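Local coordinates for protein putative O-Methyltransferase (Corynebacterium glutamicum, PDB 3DR5) that is of unconfirmed function but probably transfers a methyl group from S-adenosyl-L-methionine to a hydroxyl oxygen of its substrate, at residues 75-89 with 106-118. Numbering follows the deposited sequence.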
# COMPACT_ATOMS: atom_id res chain seq x y z
N LEU A 75 4.74 -2.83 -13.88
CA LEU A 75 4.83 -2.04 -15.11
C LEU A 75 3.59 -1.17 -15.34
O LEU A 75 3.68 -0.10 -15.94
CB LEU A 75 5.08 -2.96 -16.32
CG LEU A 75 6.51 -3.51 -16.37
CD1 LEU A 75 6.62 -4.64 -17.39
CD2 LEU A 75 7.47 -2.37 -16.71
N ASN A 76 2.44 -1.63 -14.84
CA ASN A 76 1.21 -0.86 -14.97
C ASN A 76 1.34 0.52 -14.32
O ASN A 76 0.84 1.51 -14.86
CB ASN A 76 0.05 -1.60 -14.30
CG ASN A 76 -0.63 -2.58 -15.24
OD1 ASN A 76 -1.29 -3.54 -14.80
ND2 ASN A 76 -0.50 -2.35 -16.53
N GLY A 77 2.00 0.59 -13.16
CA GLY A 77 2.13 1.87 -12.46
C GLY A 77 3.40 2.68 -12.66
O GLY A 77 3.38 3.90 -12.61
N LEU A 78 4.50 1.98 -12.88
CA LEU A 78 5.81 2.60 -13.07
C LEU A 78 5.84 3.68 -14.16
O LEU A 78 5.23 3.53 -15.22
CB LEU A 78 6.82 1.50 -13.41
CG LEU A 78 8.16 1.36 -12.69
CD1 LEU A 78 7.98 1.50 -11.18
CD2 LEU A 78 8.77 0.00 -13.04
N ALA A 79 6.56 4.78 -13.91
CA ALA A 79 6.69 5.85 -14.90
C ALA A 79 7.47 5.26 -16.11
O ALA A 79 8.38 4.43 -15.95
CB ALA A 79 7.45 7.03 -14.30
N ASP A 80 7.11 5.71 -17.31
CA ASP A 80 7.72 5.22 -18.55
C ASP A 80 9.22 5.30 -18.67
O ASP A 80 9.84 4.46 -19.35
CB ASP A 80 7.07 5.89 -19.76
CG ASP A 80 5.59 5.58 -19.88
OD1 ASP A 80 5.14 4.62 -19.22
OD2 ASP A 80 4.89 6.28 -20.65
N ASN A 81 9.82 6.29 -18.02
CA ASN A 81 11.26 6.47 -18.08
C ASN A 81 12.05 5.71 -17.01
O ASN A 81 13.05 6.20 -16.49
CB ASN A 81 11.61 7.96 -18.04
CG ASN A 81 11.20 8.62 -16.74
OD1 ASN A 81 10.25 8.19 -16.09
ND2 ASN A 81 11.91 9.68 -16.36
N THR A 82 11.56 4.52 -16.68
CA THR A 82 12.22 3.66 -15.70
C THR A 82 12.17 2.24 -16.28
O THR A 82 11.48 1.99 -17.27
CB THR A 82 11.49 3.64 -14.34
OG1 THR A 82 10.18 3.07 -14.51
CG2 THR A 82 11.36 5.05 -13.78
N THR A 83 12.91 1.32 -15.68
CA THR A 83 12.90 -0.06 -16.15
C THR A 83 12.52 -1.03 -15.03
O THR A 83 12.55 -0.68 -13.84
CB THR A 83 14.30 -0.52 -16.68
OG1 THR A 83 15.24 -0.52 -15.60
CG2 THR A 83 14.80 0.40 -17.79
N LEU A 84 12.15 -2.24 -15.42
CA LEU A 84 11.85 -3.28 -14.45
C LEU A 84 13.01 -4.26 -14.60
O LEU A 84 13.31 -4.73 -15.70
CB LEU A 84 10.53 -4.01 -14.75
CG LEU A 84 10.31 -5.32 -13.96
CD1 LEU A 84 10.12 -5.02 -12.47
CD2 LEU A 84 9.09 -6.02 -14.52
N THR A 85 13.69 -4.54 -13.49
CA THR A 85 14.80 -5.48 -13.50
C THR A 85 14.33 -6.75 -12.81
O THR A 85 13.98 -6.74 -11.63
CB THR A 85 16.02 -4.89 -12.75
OG1 THR A 85 16.50 -3.75 -13.47
CG2 THR A 85 17.13 -5.92 -12.62
N CYS A 86 14.30 -7.85 -13.56
CA CYS A 86 13.88 -9.14 -13.04
C CYS A 86 15.11 -9.99 -12.75
O CYS A 86 16.07 -9.99 -13.52
CB CYS A 86 12.99 -9.86 -14.05
SG CYS A 86 11.54 -8.92 -14.57
N ILE A 87 15.07 -10.72 -11.65
CA ILE A 87 16.19 -11.56 -11.25
C ILE A 87 15.82 -12.98 -10.85
O ILE A 87 15.08 -13.18 -9.87
CB ILE A 87 16.95 -10.95 -10.05
CG1 ILE A 87 17.19 -9.45 -10.28
CG2 ILE A 87 18.27 -11.69 -9.83
CD1 ILE A 87 18.01 -8.79 -9.19
N ASP A 88 16.32 -13.95 -11.60
CA ASP A 88 16.12 -15.36 -11.30
C ASP A 88 17.19 -16.17 -12.04
O ASP A 88 17.56 -15.83 -13.17
CB ASP A 88 14.71 -15.85 -11.69
CG ASP A 88 14.42 -17.26 -11.16
OD1 ASP A 88 14.16 -17.40 -9.95
OD2 ASP A 88 14.48 -18.22 -11.95
N PRO A 89 17.72 -17.23 -11.42
CA PRO A 89 18.76 -18.08 -12.01
C PRO A 89 18.31 -19.11 -13.05
O PRO A 89 19.14 -19.66 -13.78
CB PRO A 89 19.39 -18.77 -10.80
CG PRO A 89 18.24 -18.92 -9.86
CD PRO A 89 17.46 -17.61 -10.01
N TYR A 106 4.43 -4.61 -24.17
CA TYR A 106 5.67 -4.00 -23.70
C TYR A 106 6.95 -4.07 -24.49
O TYR A 106 7.35 -5.13 -24.94
CB TYR A 106 5.94 -4.46 -22.27
CG TYR A 106 4.99 -3.92 -21.21
CD1 TYR A 106 5.06 -2.59 -20.80
CD2 TYR A 106 4.02 -4.74 -20.62
CE1 TYR A 106 4.18 -2.08 -19.83
CE2 TYR A 106 3.13 -4.24 -19.67
CZ TYR A 106 3.22 -2.92 -19.28
OH TYR A 106 2.35 -2.43 -18.33
N SER A 107 7.60 -2.91 -24.62
CA SER A 107 8.86 -2.81 -25.33
C SER A 107 9.97 -3.49 -24.52
O SER A 107 9.95 -3.48 -23.29
CB SER A 107 9.21 -1.34 -25.57
OG SER A 107 10.54 -1.19 -26.02
N PRO A 108 10.96 -4.08 -25.21
CA PRO A 108 12.08 -4.77 -24.55
C PRO A 108 12.95 -3.81 -23.75
O PRO A 108 13.68 -4.22 -22.85
CB PRO A 108 12.86 -5.38 -25.72
CG PRO A 108 11.84 -5.49 -26.82
CD PRO A 108 11.02 -4.25 -26.67
N SER A 109 12.89 -2.53 -24.11
CA SER A 109 13.67 -1.49 -23.45
C SER A 109 13.20 -1.16 -22.03
O SER A 109 13.92 -0.52 -21.26
CB SER A 109 13.63 -0.22 -24.30
OG SER A 109 12.33 -0.04 -24.85
N ARG A 110 11.98 -1.59 -21.70
CA ARG A 110 11.40 -1.34 -20.39
C ARG A 110 11.78 -2.40 -19.36
O ARG A 110 11.69 -2.17 -18.15
CB ARG A 110 9.88 -1.28 -20.49
CG ARG A 110 9.30 -0.10 -21.25
CD ARG A 110 9.66 1.23 -20.60
NE ARG A 110 9.46 1.27 -19.15
CZ ARG A 110 8.27 1.35 -18.55
NH1 ARG A 110 7.16 1.39 -19.26
NH2 ARG A 110 8.21 1.43 -17.23
N VAL A 111 12.20 -3.56 -19.84
CA VAL A 111 12.57 -4.66 -18.96
C VAL A 111 14.02 -5.12 -19.11
O VAL A 111 14.62 -4.97 -20.17
CB VAL A 111 11.65 -5.88 -19.20
CG1 VAL A 111 12.16 -7.09 -18.42
CG2 VAL A 111 10.22 -5.56 -18.76
N ARG A 112 14.55 -5.69 -18.04
CA ARG A 112 15.91 -6.18 -18.01
C ARG A 112 15.91 -7.46 -17.17
O ARG A 112 15.47 -7.45 -16.02
CB ARG A 112 16.81 -5.11 -17.38
CG ARG A 112 18.20 -5.54 -17.03
CD ARG A 112 18.63 -4.84 -15.75
NE ARG A 112 19.93 -4.19 -15.87
CZ ARG A 112 20.48 -3.45 -14.92
NH1 ARG A 112 19.86 -3.25 -13.76
NH2 ARG A 112 21.67 -2.90 -15.13
N PHE A 113 16.40 -8.56 -17.74
CA PHE A 113 16.43 -9.80 -16.98
C PHE A 113 17.86 -10.22 -16.63
O PHE A 113 18.73 -10.31 -17.50
CB PHE A 113 15.74 -10.94 -17.75
CG PHE A 113 15.19 -12.03 -16.86
CD1 PHE A 113 13.82 -12.14 -16.63
CD2 PHE A 113 16.05 -12.91 -16.21
CE1 PHE A 113 13.31 -13.11 -15.75
CE2 PHE A 113 15.56 -13.88 -15.34
CZ PHE A 113 14.19 -13.98 -15.11
N LEU A 114 18.10 -10.45 -15.35
CA LEU A 114 19.42 -10.87 -14.91
C LEU A 114 19.35 -12.35 -14.47
O LEU A 114 18.81 -12.67 -13.41
CB LEU A 114 19.92 -10.00 -13.74
CG LEU A 114 19.84 -8.48 -13.91
CD1 LEU A 114 20.37 -7.78 -12.67
CD2 LEU A 114 20.63 -8.06 -15.14
N LEU A 115 19.88 -13.23 -15.32
CA LEU A 115 19.91 -14.67 -15.07
C LEU A 115 20.94 -14.93 -13.97
O LEU A 115 22.08 -15.32 -14.25
CB LEU A 115 20.34 -15.43 -16.32
CG LEU A 115 19.44 -16.44 -17.03
CD1 LEU A 115 20.35 -17.48 -17.71
CD2 LEU A 115 18.49 -17.13 -16.05
N SER A 116 20.54 -14.74 -12.72
CA SER A 116 21.46 -14.91 -11.59
C SER A 116 20.72 -15.24 -10.31
O SER A 116 19.49 -15.16 -10.24
CB SER A 116 22.23 -13.62 -11.34
OG SER A 116 22.04 -12.65 -12.36
N ARG A 117 21.48 -15.61 -9.29
CA ARG A 117 20.91 -15.86 -7.99
C ARG A 117 20.84 -14.43 -7.45
O ARG A 117 21.81 -13.65 -7.55
CB ARG A 117 21.84 -16.75 -7.15
CG ARG A 117 22.19 -18.02 -7.88
CD ARG A 117 23.30 -18.77 -7.18
NE ARG A 117 22.92 -19.17 -5.83
CZ ARG A 117 23.63 -19.99 -5.06
NH1 ARG A 117 24.76 -20.52 -5.51
NH2 ARG A 117 23.20 -20.29 -3.84
N PRO A 118 19.70 -14.05 -6.87
CA PRO A 118 19.48 -12.71 -6.31
C PRO A 118 20.63 -12.13 -5.49
O PRO A 118 21.14 -11.05 -5.79
CB PRO A 118 18.24 -12.90 -5.43
CG PRO A 118 17.50 -13.99 -6.08
CD PRO A 118 18.56 -14.94 -6.58
O HOH W 1 5.43 1.46 -16.86
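Arg110 lays its guanidinium under Leu75, whose CD2 sits over one face of the group, while the carbonyl oxygen of Asp80 lies over the opposite face. Bends at chi2 (-62°) and chi3 (-47°) fold the arginine chain back into the turn formed by Ala79 to Thr82. There NE donates to Thr82 O at 2.9 Å, close to the guanidinium plane, and NH2 adds a weak second bond to the same oxygen. NH2 also donates to a water, 2.8 Å from the water oxygen, which in turn donates to the carbonyls of Leu75 and Leu78 and so links the last part of helix 67-77 and the loop after it to the arginine. The Asp80 side chain adds a long charge-only salt bridge, OD1 to Arg110 NH1 3.8 Å, well out of the guanidinium plane; its carboxylate hydrogen-bonds to His216 and His217 of the second subunit, both from the purification tag. Leu75 serves a second partner as well: CD1 rests almost centrally above the Tyr106 ring in a CH-pi contact, 4.0 Å from the centroid.

Beyond Arg110, strands 83-87 and 111-114 run side by side in parallel. Leu84 N bonds to Arg110 O, and Leu84 O receives Arg112 N; Cys86 repeats the pattern, its O taking Leu114 N at 2.8 Å in a nearly straight bond (176°). On one face of the sheet, Cys86 CB packs 3.5 Å from Phe113 CD1, and the ring also touches Asp88. On the other, Thr85 CG2 lies 3.7 Å from Leu114 CD1, while OG1 accepts a weak bond from Arg112 NH1. Helix 91-103 links the strands and packs against Val111 and Phe113, completing a beta-alpha-beta crossover at the 111-114 edge of the sheet, whose 3-2-1-4-5-7-6 strand order is that of the Rossmann-like class I methyltransferase fold.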